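Local coordinates for protein predicted acyltransferase with acyl-CoA N-acyltransferase domain (Escherichia coli, PDB 4RS2) that binds coenzyme A and, as a GNAT-family member, probably transfers an acyl group from acyl-CoA to an acceptor not yet established, at residues A122-L127 / F136-A141; A131-F136 / A156-R161; A142-R147 / D165-V170. One frame throughout, in Å; residues are numbered along the deposited sequence. Where two conformers were deposited one is given.

Strand 157-161 of this protein runs between strands 123-127 and 139-140, and contacts 1 and 2, with centres about 5 Å apart, meet on it: Val124 O accepts from His160 N at 2.8 Å, and Val159 O from Glu139 N at 2.7 Å. Phe136 belongs to both contacts and, with Arg135, carries contact 2 to coenzyme A, whereas the side chain of Thr126 in contact 1 is about 10 Å from the cofactor. Contact 3, its centre about 10 Å from that of contact 1, joins through Glu139 OE1 and His144 NE2, 2.9 Å apart.

Contact 1 of 3, residues A122-L127 / F136-A141; sequences AAVVTL and FGFELA
Phe138 meets Val124 and Thr126 through the ring carbons CD2, CE2 and CZ, and these three residues account for nearly all the surface that the two segments bury against each other. The methyl CG2 of Thr126 lies over a face of the ring, 4.0 Å from its centroid and 26° off the normal, a CH-pi contact displaced toward the rim carbons CD2 and CE2. This placement follows from the first torsion of Thr126: OG1 stands anti to the backbone N (chi1 -161°), and CG2 is left between N and the carbonyl carbon, directed at the ring. The hydroxyl itself turns to another strand, where OG1 is hydrogen-bonded to Met90 O. Farther along the ring, Val124 CG1 reaches CZ at 4.1 Å, its branch crossing the aromatic group at a slant. The carbonyl of the same residue also approaches the ring, with O 3.6 Å from CE2. The contact is mainly apolar: a methyl over the ring face and a valine branch near CZ, with the Val124 carbonyl O close to CE2. Just before Phe138 the chain leaves its helix through a Schellman motif, with Gly137 at positive phi as the C-prime residue; Phe138 N bonds back to Tyr133 O. Strand 157-161 separates strands 123-127 and 139-140 in the sheet, and Phe138 packs on its Gln158 and stacks edge-to-face with its His160. Met90 of strand 87-95 also touches the ring, while Leu113 and Leu116 of helix 104-118 cover Val124.

Contact 2 of 3, residues A131-F136 / A156-R161; sequences ALYSRF and AFQVHR. With COA (coenzyme A), chain C.
The short helix after strand 123-127 in this GNAT fold and the 3-10 segment that continues it line part of the coenzyme A pocket on one side and rest against strand 157-161 on the other. Toward the strand, Gln158 OE1 comes up to Tyr133 CB at 3.4 Å, a polar atom against a methylene. The other end of that amide is held by its own segment: NE2 donates to Ala156 O at 2.9 Å in a nearly straight bond (175°), from above the carbonyl plane. Phe136 O lies at the edge of the His160 ring, 3.1 Å from both CD2 and NE2, while ND1 of that ring donates to Arg161 O at 2.8 Å. On the cofactor side, the Arg135 chain runs extended from CG to NE, and NH1 donates to phosphate oxygen O8A at 3.0 Å. Leu132 CD1 touches ribose O4B at 3.5 Å, and the Phe136 ring presents its edge to C5B. Arg106 and backbone nitrogens of Val95, Gly101 and Gly103 bind other parts of coenzyme A. The guanidinium would probably offset the negative charge of the 3'-phosphate, while the two intrasegment bonds restrain the rotation of the Gln158 amide and the His160 ring.

Contact 3 of 3, residues A142-R147 / D165-V170; sequences AHHDLR and DALNGV
Two overlapping beta turns, in the loop between strands 157-161 and 172-175, pack against His144 and Leu146 where the chain enters strand 146-147. The first, of type I, runs from Asp165 to Asn168 and is closed by Asn168 N bonding to Asp165 O. Within it, Leu167 directs CD1 over one face of the His144 imidazole, a CH-pi contact 3.7 Å from the ring centroid and 17° off the normal, with CE1 the nearest ring atom. With CG opposite the carbonyl carbon (chi1 -49°), the leucine carries this methyl to the imidazole. The ring is held from two sides: NE2 is hydrogen-bonded to Glu139 OE1, and a water in the ring plane lies 2.8 Å from ND1. That water also donates a weak bond to Leu167 O. From Leu167 a type II turn passes through Asn168 and Gly169, whose positive phi favours glycine, to Val170, where Val170 N bonds back to Leu167 O. Val170 meets Leu146: CD2 of the leucine touches Val170 O at 3.7 Å and the methyl CG1 at 4.4 Å. Trp87 of strand 87-95 packs on Leu146, Leu167 and Val170 alike. Between the two segments a second water sits 2.7 Å from both His144 O and Val170 O.

Contact 1 of 3, residues A122-L127 / F136-A141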
loop_
_atom_site.group_PDB
_atom_site.type_symbol
_atom_site.label_atom_id
_atom_site.label_comp_id
_atom_site.label_asym_id
_atom_site.label_seq_id
_atom_site.Cartn_x
_atom_site.Cartn_y
_atom_site.Cartn_z
ATOM N N ALA A 122 -8.246 9.676 -6.559
ATOM C CA ALA A 122 -8.652 10.719 -5.625
ATOM C C ALA A 122 -8.319 10.511 -4.167
ATOM O O ALA A 122 -8.278 11.492 -3.426
ATOM C CB ALA A 122 -10.138 10.961 -5.760
ATOM N N ALA A 123 -8.161 9.260 -3.736
ATOM C CA ALA A 123 -7.903 8.963 -2.344
ATOM C C ALA A 123 -7.336 7.554 -2.172
ATOM O O ALA A 123 -7.595 6.671 -2.984
ATOM C CB ALA A 123 -9.160 9.115 -1.512
ATOM N N VAL A 124 -6.649 7.376 -1.058
ATOM C CA VAL A 124 -6.028 6.130 -0.693
ATOM C C VAL A 124 -6.402 5.787 0.730
ATOM O O VAL A 124 -6.274 6.627 1.615
ATOM C CB VAL A 124 -4.496 6.210 -0.788
ATOM C CG1 VAL A 124 -3.916 4.838 -0.434
ATOM C CG2 VAL A 124 -4.090 6.610 -2.196
ATOM N N VAL A 125 -6.907 4.586 0.942
ATOM C CA VAL A 125 -7.157 4.122 2.319
ATOM C C VAL A 125 -6.129 3.063 2.666
ATOM O O VAL A 125 -5.505 2.465 1.761
ATOM C CB VAL A 125 -8.593 3.567 2.534
ATOM C CG1 VAL A 125 -9.610 4.615 2.176
ATOM C CG2 VAL A 125 -8.850 2.298 1.721
ATOM N N THR A 126 -5.959 2.831 3.954
ATOM C CA THR A 126 -5.094 1.758 4.407
ATOM C C THR A 126 -5.504 1.358 5.820
ATOM O O THR A 126 -6.233 2.080 6.511
ATOM C CB THR A 126 -3.596 2.142 4.348
ATOM O OG1 THR A 126 -2.784 0.964 4.377
ATOM C CG2 THR A 126 -3.199 3.079 5.533
ATOM N N LEU A 127 -5.077 0.169 6.210
ATOM C CA LEU A 127 -5.376 -0.390 7.521
ATOM C C LEU A 127 -4.074 -0.752 8.193
ATOM O O LEU A 127 -3.323 -1.600 7.698
ATOM C CB LEU A 127 -6.260 -1.617 7.357
ATOM C CG LEU A 127 -6.785 -2.237 8.644
ATOM C CD1 LEU A 127 -7.804 -1.313 9.313
ATOM C CD2 LEU A 127 -7.467 -3.546 8.303
ATOM N N PHE A 136 2.931 9.604 7.142
ATOM C CA PHE A 136 2.869 9.779 5.703
ATOM C C PHE A 136 1.634 10.600 5.297
ATOM O O PHE A 136 1.288 10.669 4.134
ATOM C CB PHE A 136 2.856 8.428 5.012
ATOM C CG PHE A 136 3.900 7.450 5.520
ATOM C CD1 PHE A 136 5.221 7.856 5.751
ATOM C CD2 PHE A 136 3.587 6.120 5.703
ATOM C CE1 PHE A 136 6.182 6.963 6.194
ATOM C CE2 PHE A 136 4.541 5.218 6.158
ATOM C CZ PHE A 136 5.851 5.647 6.393
ATOM N N GLY A 137 0.959 11.175 6.271
ATOM C CA GLY A 137 -0.177 12.014 5.958
ATOM C C GLY A 137 -1.536 11.388 6.066
ATOM O O GLY A 137 -2.523 12.058 5.877
ATOM N N PHE A 138 -1.604 10.135 6.464
ATOM C CA PHE A 138 -2.891 9.484 6.611
ATOM C C PHE A 138 -3.627 9.994 7.836
ATOM O O PHE A 138 -3.010 10.286 8.879
ATOM C CB PHE A 138 -2.721 7.957 6.711
ATOM C CG PHE A 138 -2.474 7.284 5.392
ATOM C CD1 PHE A 138 -1.214 7.285 4.835
ATOM C CD2 PHE A 138 -3.508 6.693 4.694
ATOM C CE1 PHE A 138 -0.973 6.702 3.617
ATOM C CE2 PHE A 138 -3.279 6.125 3.474
ATOM C CZ PHE A 138 -2.004 6.148 2.913
ATOM N N GLU A 139 -4.943 10.103 7.713
ATOM C CA GLU A 139 -5.793 10.542 8.812
ATOM C C GLU A 139 -6.735 9.412 9.195
ATOM O O GLU A 139 -6.975 8.511 8.396
ATOM C CB GLU A 139 -6.623 11.730 8.346
ATOM C CG GLU A 139 -5.817 12.972 8.073
ATOM C CD GLU A 139 -6.582 13.975 7.256
ATOM O OE1 GLU A 139 -7.516 13.575 6.487
ATOM O OE2 GLU A 139 -6.238 15.161 7.365
ATOM N N LEU A 140 -7.284 9.460 10.404
ATOM C CA LEU A 140 -8.234 8.414 10.838
ATOM C C LEU A 140 -9.500 8.503 10.000
ATOM O O LEU A 140 -10.124 9.554 9.893
ATOM C CB LEU A 140 -8.581 8.540 12.321
ATOM C CG LEU A 140 -7.620 7.877 13.262
ATOM C CD1 LEU A 140 -8.049 8.227 14.684
ATOM C CD2 LEU A 140 -7.661 6.372 13.036
ATOM N N ALA A 141 -9.871 7.398 9.369
ATOM C CA ALA A 141 -11.020 7.382 8.499
ATOM C C ALA A 141 -12.322 7.687 9.255
ATOM O O ALA A 141 -13.218 8.321 8.702
ATOM C CB ALA A 141 -11.111 6.042 7.810
#

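Contact 2 of 3, residues A131-F136 / A156-R161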
loop_
_atom_site.group_PDB
_atom_site.type_symbol
_atom_site.label_atom_id
_atom_site.label_comp_id
_atom_site.label_asym_id
_atom_site.label_seq_id
_atom_site.Cartn_x
_atom_site.Cartn_y
_atom_site.Cartn_z
ATOM N N ALA A 131 0.446 5.058 14.224
ATOM C CA ALA A 131 1.762 5.578 14.587
ATOM C C ALA A 131 2.718 5.453 13.398
ATOM O O ALA A 131 3.719 6.176 13.309
ATOM C CB ALA A 131 2.297 4.860 15.818
ATOM N N LEU A 132 2.430 4.536 12.480
ATOM C CA LEU A 132 3.202 4.452 11.264
ATOM C C LEU A 132 2.592 5.356 10.196
ATOM O O LEU A 132 3.245 6.287 9.703
ATOM C CB LEU A 132 3.240 3.007 10.777
ATOM C CG LEU A 132 3.796 2.738 9.386
ATOM C CD1 LEU A 132 5.229 3.200 9.324
ATOM C CD2 LEU A 132 3.690 1.284 9.012
ATOM N N TYR A 133 1.344 5.095 9.819
ATOM C CA TYR A 133 0.755 5.796 8.666
ATOM C C TYR A 133 0.491 7.271 8.821
ATOM O O TYR A 133 0.479 7.999 7.836
ATOM C CB TYR A 133 -0.479 5.033 8.122
ATOM C CG TYR A 133 -0.037 3.693 7.609
ATOM C CD1 TYR A 133 0.592 3.589 6.384
ATOM C CD2 TYR A 133 -0.167 2.541 8.386
ATOM C CE1 TYR A 133 1.052 2.366 5.935
ATOM C CE2 TYR A 133 0.260 1.310 7.930
ATOM C CZ TYR A 133 0.901 1.235 6.710
ATOM O OH TYR A 133 1.371 0.019 6.242
ATOM N N SER A 134 0.290 7.742 10.044
ATOM C CA SER A 134 0.120 9.176 10.219
ATOM C C SER A 134 1.354 9.959 9.738
ATOM O O SER A 134 1.260 11.126 9.365
ATOM C CB SER A 134 -0.194 9.511 11.668
ATOM O OG SER A 134 0.870 9.247 12.570
ATOM N N ARG A 135 2.512 9.295 9.765
ATOM C CA ARG A 135 3.779 9.922 9.351
ATOM C C ARG A 135 3.782 10.285 7.908
ATOM O O ARG A 135 4.544 11.155 7.481
ATOM C CB ARG A 135 4.937 8.951 9.598
ATOM C CG ARG A 135 5.121 8.573 11.039
ATOM C CD ARG A 135 6.181 7.511 11.154
ATOM N NE ARG A 135 6.350 7.099 12.536
ATOM C CZ ARG A 135 7.063 7.752 13.435
ATOM N NH1 ARG A 135 7.682 8.869 13.110
ATOM N NH2 ARG A 135 7.134 7.305 14.684
ATOM N N PHE A 136 2.931 9.604 7.142
ATOM C CA PHE A 136 2.869 9.779 5.703
ATOM C C PHE A 136 1.634 10.600 5.297
ATOM O O PHE A 136 1.288 10.669 4.134
ATOM C CB PHE A 136 2.856 8.428 5.012
ATOM C CG PHE A 136 3.900 7.450 5.520
ATOM C CD1 PHE A 136 5.221 7.856 5.751
ATOM C CD2 PHE A 136 3.587 6.120 5.703
ATOM C CE1 PHE A 136 6.182 6.963 6.194
ATOM C CE2 PHE A 136 4.541 5.218 6.158
ATOM C CZ PHE A 136 5.851 5.647 6.393
ATOM N N ALA A 156 -7.509 1.873 13.362
ATOM C CA ALA A 156 -6.467 1.541 12.389
ATOM C C ALA A 156 -6.838 1.889 10.946
ATOM O O ALA A 156 -5.966 1.971 10.087
ATOM C CB ALA A 156 -6.126 0.061 12.480
ATOM N N PHE A 157 -8.130 2.065 10.660
ATOM C CA PHE A 157 -8.537 2.379 9.285
ATOM C C PHE A 157 -8.305 3.842 9.011
ATOM O O PHE A 157 -8.752 4.708 9.780
ATOM C CB PHE A 157 -9.975 1.986 8.990
ATOM C CG PHE A 157 -10.339 2.062 7.542
ATOM C CD1 PHE A 157 -9.567 1.423 6.585
ATOM C CD2 PHE A 157 -11.474 2.730 7.111
ATOM C CE1 PHE A 157 -9.900 1.455 5.270
ATOM C CE2 PHE A 157 -11.811 2.753 5.759
ATOM C CZ PHE A 157 -11.013 2.119 4.842
ATOM N N GLN A 158 -7.532 4.115 7.960
ATOM C CA GLN A 158 -7.075 5.480 7.666
ATOM C C GLN A 158 -7.205 5.863 6.200
ATOM O O GLN A 158 -7.369 5.021 5.326
ATOM C CB GLN A 158 -5.595 5.598 8.088
ATOM C CG GLN A 158 -5.380 5.451 9.609
ATOM C CD GLN A 158 -3.959 5.132 9.995
ATOM O OE1 GLN A 158 -3.106 5.998 10.069
ATOM N NE2 GLN A 158 -3.707 3.856 10.254
ATOM N N VAL A 159 -7.135 7.169 5.953
ATOM C CA VAL A 159 -7.328 7.692 4.615
ATOM C C VAL A 159 -6.378 8.858 4.344
ATOM O O VAL A 159 -6.018 9.633 5.249
ATOM C CB VAL A 159 -8.789 8.143 4.424
ATOM C CG1 VAL A 159 -9.128 9.298 5.355
ATOM C CG2 VAL A 159 -9.069 8.473 2.971
ATOM N N HIS A 160 -5.948 8.938 3.089
ATOM C CA HIS A 160 -5.098 10.017 2.594
ATOM C C HIS A 160 -5.736 10.531 1.307
ATOM O O HIS A 160 -5.776 9.831 0.318
ATOM C CB HIS A 160 -3.677 9.516 2.299
ATOM C CG HIS A 160 -2.650 10.606 2.156
ATOM N ND1 HIS A 160 -2.795 11.684 1.308
ATOM C CD2 HIS A 160 -1.438 10.766 2.753
ATOM C CE1 HIS A 160 -1.736 12.481 1.418
ATOM N NE2 HIS A 160 -0.890 11.931 2.268
ATOM N N ARG A 161 -6.218 11.766 1.319
ATOM C CA ARG A 161 -6.800 12.345 0.128
ATOM C C ARG A 161 -5.689 12.643 -0.860
ATOM O O ARG A 161 -4.562 12.940 -0.453
ATOM C CB ARG A 161 -7.494 13.658 0.483
ATOM C CG ARG A 161 -6.573 14.818 0.812
ATOM C CD ARG A 161 -7.391 15.948 1.399
ATOM N NE ARG A 161 -7.751 15.637 2.777
ATOM C CZ ARG A 161 -8.407 16.460 3.597
ATOM N NH1 ARG A 161 -8.863 17.650 3.150
ATOM N NH2 ARG A 161 -8.646 16.075 4.865
HETATM N N1A COA C . 5.826 1.848 13.915
HETATM C C2A COA C . 5.846 3.198 13.799
HETATM N N3A COA C . 6.671 3.845 12.956
HETATM C C4A COA C . 7.507 3.129 12.154
HETATM C C5A COA C . 7.539 1.676 12.224
HETATM C C6A COA C . 6.618 1.044 13.168
HETATM N N6A COA C . 6.605 -0.306 13.248
HETATM N N7A COA C . 8.459 1.251 11.346
HETATM C C8A COA C . 8.976 2.350 10.756
HETATM N N9A COA C . 8.440 3.453 11.260
HETATM C C1B COA C . 8.722 4.829 10.846
HETATM C C2B COA C . 10.189 5.214 10.803
HETATM O O2B COA C . 10.718 5.482 12.109
HETATM C C3B COA C . 10.138 6.414 9.898
HETATM O O3B COA C . 9.652 7.549 10.626
HETATM P P3B COA C . 9.773 9.061 10.056
HETATM O O7A COA C . 10.174 8.987 8.596
HETATM O O8A COA C . 8.477 9.720 10.317
HETATM O O9A COA C . 10.844 9.654 10.905
HETATM C C4B COA C . 9.069 6.020 8.880
HETATM O O4B COA C . 8.304 4.963 9.480
HETATM C C5B COA C . 9.648 5.548 7.562
HETATM O O5B COA C . 10.654 4.559 7.805
HETATM P P1A COA C . 11.409 3.746 6.643
HETATM O O1A COA C . 12.868 3.627 6.969
HETATM O O2A COA C . 10.930 4.309 5.338
HETATM O O3A COA C . 10.743 2.276 6.782
HETATM P P2A COA C . 11.328 0.948 7.464
HETATM O O4A COA C . 12.535 0.459 6.777
HETATM O O5A COA C . 11.470 1.124 8.965
HETATM O O6A COA C . 10.123 -0.056 7.104
HETATM C CBP COA C . 8.111 -1.337 7.525
HETATM C CCP COA C . 8.897 -0.078 7.836
HETATM C CDP COA C . 6.829 -1.379 8.348
HETATM C CEP COA C . 7.768 -1.274 6.047
HETATM C CAP COA C . 9.021 -2.539 7.845
HETATM O OAP COA C . 9.391 -2.550 9.243
HETATM C C9P COA C . 8.438 -3.880 7.473
HETATM O O9P COA C . 8.481 -4.319 6.312
HETATM N N8P COA C . 7.941 -4.586 8.489
HETATM C C7P COA C . 7.435 -5.934 8.302
HETATM C C6P COA C . 6.003 -5.896 7.815
HETATM C C5P COA C . 5.121 -5.349 8.911
HETATM O O5P COA C . 4.710 -4.205 8.871
HETATM N N4P COA C . 4.822 -6.188 9.893
HETATM C C3P COA C . 3.883 -5.854 10.948
HETATM C C2P COA C . 2.837 -6.960 11.090
HETATM S S1P COA C . 1.193 -6.257 11.388
#

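Contact 3 of 3, residues A142-R147 / D165-V170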
loop_
_atom_site.group_PDB
_atom_site.type_symbol
_atom_site.label_atom_id
_atom_site.label_comp_id
_atom_site.label_asym_id
_atom_site.label_seq_id
_atom_site.Cartn_x
_atom_site.Cartn_y
_atom_site.Cartn_z
ATOM N N ALA A 142 -12.398 7.280 10.523
ATOM C CA ALA A 142 -13.580 7.520 11.335
ATOM C C ALA A 142 -13.890 9.001 11.452
ATOM O O ALA A 142 -15.034 9.365 11.510
ATOM C CB ALA A 142 -13.442 6.894 12.716
ATOM N N HIS A 143 -12.869 9.845 11.440
ATOM C CA HIS A 143 -13.083 11.285 11.522
ATOM C C HIS A 143 -13.730 11.874 10.295
ATOM O O HIS A 143 -14.209 13.016 10.326
ATOM C CB HIS A 143 -11.782 12.012 11.806
ATOM C CG HIS A 143 -11.214 11.693 13.145
ATOM N ND1 HIS A 143 -9.966 12.129 13.545
ATOM C CD2 HIS A 143 -11.674 10.898 14.137
ATOM C CE1 HIS A 143 -9.724 11.687 14.763
ATOM N NE2 HIS A 143 -10.747 10.945 15.152
ATOM N N HIS A 144 -13.755 11.102 9.226
ATOM C CA HIS A 144 -14.399 11.491 7.971
ATOM C C HIS A 144 -15.593 10.603 7.697
ATOM O O HIS A 144 -16.112 10.577 6.579
ATOM C CB HIS A 144 -13.412 11.359 6.818
ATOM C CG HIS A 144 -12.241 12.281 6.903
ATOM N ND1 HIS A 144 -12.225 13.525 6.308
ATOM C CD2 HIS A 144 -11.041 12.136 7.502
ATOM C CE1 HIS A 144 -11.050 14.090 6.516
ATOM N NE2 HIS A 144 -10.322 13.279 7.253
ATOM N N ASP A 145 -16.071 9.875 8.715
ATOM C CA ASP A 145 -17.228 8.978 8.548
ATOM C C ASP A 145 -17.026 7.926 7.454
ATOM O O ASP A 145 -17.923 7.660 6.658
ATOM C CB ASP A 145 -18.547 9.760 8.344
ATOM C CG ASP A 145 -19.072 10.362 9.656
ATOM O OD1 ASP A 145 -18.370 10.240 10.689
ATOM O OD2 ASP A 145 -20.163 10.983 9.652
ATOM N N LEU A 146 -15.824 7.352 7.436
ATOM C CA LEU A 146 -15.464 6.251 6.548
ATOM C C LEU A 146 -15.057 5.043 7.384
ATOM O O LEU A 146 -14.353 5.184 8.396
ATOM C CB LEU A 146 -14.333 6.675 5.645
ATOM C CG LEU A 146 -14.674 7.757 4.625
ATOM C CD1 LEU A 146 -13.394 8.399 4.108
ATOM C CD2 LEU A 146 -15.492 7.152 3.483
ATOM N N ARG A 147 -15.514 3.857 6.995
ATOM C CA ARG A 147 -15.200 2.642 7.715
ATOM C C ARG A 147 -14.968 1.527 6.717
ATOM O O ARG A 147 -15.368 1.628 5.560
ATOM C CB ARG A 147 -16.349 2.236 8.630
ATOM C CG ARG A 147 -17.630 1.881 7.886
ATOM C CD ARG A 147 -18.815 1.653 8.825
ATOM N NE ARG A 147 -19.992 1.176 8.096
ATOM C CZ ARG A 147 -20.221 -0.097 7.777
ATOM N NH1 ARG A 147 -19.374 -1.048 8.143
ATOM N NH2 ARG A 147 -21.313 -0.425 7.106
ATOM N N ASP A 165 -10.319 18.342 -1.747
ATOM C CA ASP A 165 -11.735 18.166 -1.491
ATOM C C ASP A 165 -12.201 16.749 -1.738
ATOM O O ASP A 165 -13.401 16.516 -1.766
ATOM C CB ASP A 165 -12.559 19.122 -2.370
ATOM C CG ASP A 165 -12.427 18.835 -3.873
ATOM O OD1 ASP A 165 -11.757 17.846 -4.269
ATOM O OD2 ASP A 165 -12.998 19.627 -4.667
ATOM N N ALA A 166 -11.282 15.804 -1.891
ATOM C CA ALA A 166 -11.652 14.439 -2.267
ATOM C C ALA A 166 -12.564 13.695 -1.306
ATOM O O ALA A 166 -13.328 12.832 -1.729
ATOM C CB ALA A 166 -10.408 13.609 -2.513
ATOM N N LEU A 167 -12.459 14.003 -0.020
ATOM C CA LEU A 167 -13.238 13.327 0.992
ATOM C C LEU A 167 -14.575 14.011 1.290
ATOM O O LEU A 167 -15.451 13.381 1.867
ATOM C CB LEU A 167 -12.429 13.232 2.282
ATOM C CG LEU A 167 -10.985 12.703 2.067
ATOM C CD1 LEU A 167 -10.312 12.541 3.420
ATOM C CD2 LEU A 167 -10.923 11.393 1.307
ATOM N N ASN A 168 -14.754 15.261 0.857
ATOM C CA ASN A 168 -15.971 16.016 1.197
ATOM C C ASN A 168 -17.208 15.414 0.577
ATOM O O ASN A 168 -17.285 15.261 -0.640
ATOM C CB ASN A 168 -15.813 17.492 0.836
ATOM C CG ASN A 168 -14.691 18.162 1.625
ATOM O OD1 ASN A 168 -14.413 17.776 2.760
ATOM N ND2 ASN A 168 -14.055 19.168 1.041
ATOM N N GLY A 169 -18.147 15.035 1.432
ATOM C CA GLY A 169 -19.385 14.426 1.003
ATOM C C GLY A 169 -19.294 12.942 0.691
ATOM O O GLY A 169 -20.241 12.361 0.154
ATOM N N VAL A 170 -18.150 12.322 0.982
ATOM C CA VAL A 170 -17.953 10.908 0.700
ATOM C C VAL A 170 -17.858 10.212 2.047
ATOM O O VAL A 170 -16.906 10.448 2.785
ATOM C CB VAL A 170 -16.671 10.633 -0.099
ATOM C CG1 VAL A 170 -16.529 9.138 -0.323
ATOM C CG2 VAL A 170 -16.645 11.395 -1.436
HETATM O O HOH W 1 -16.038 12.336 4.530
HETATM O O HOH W 2 -14.403 14.506 4.923
#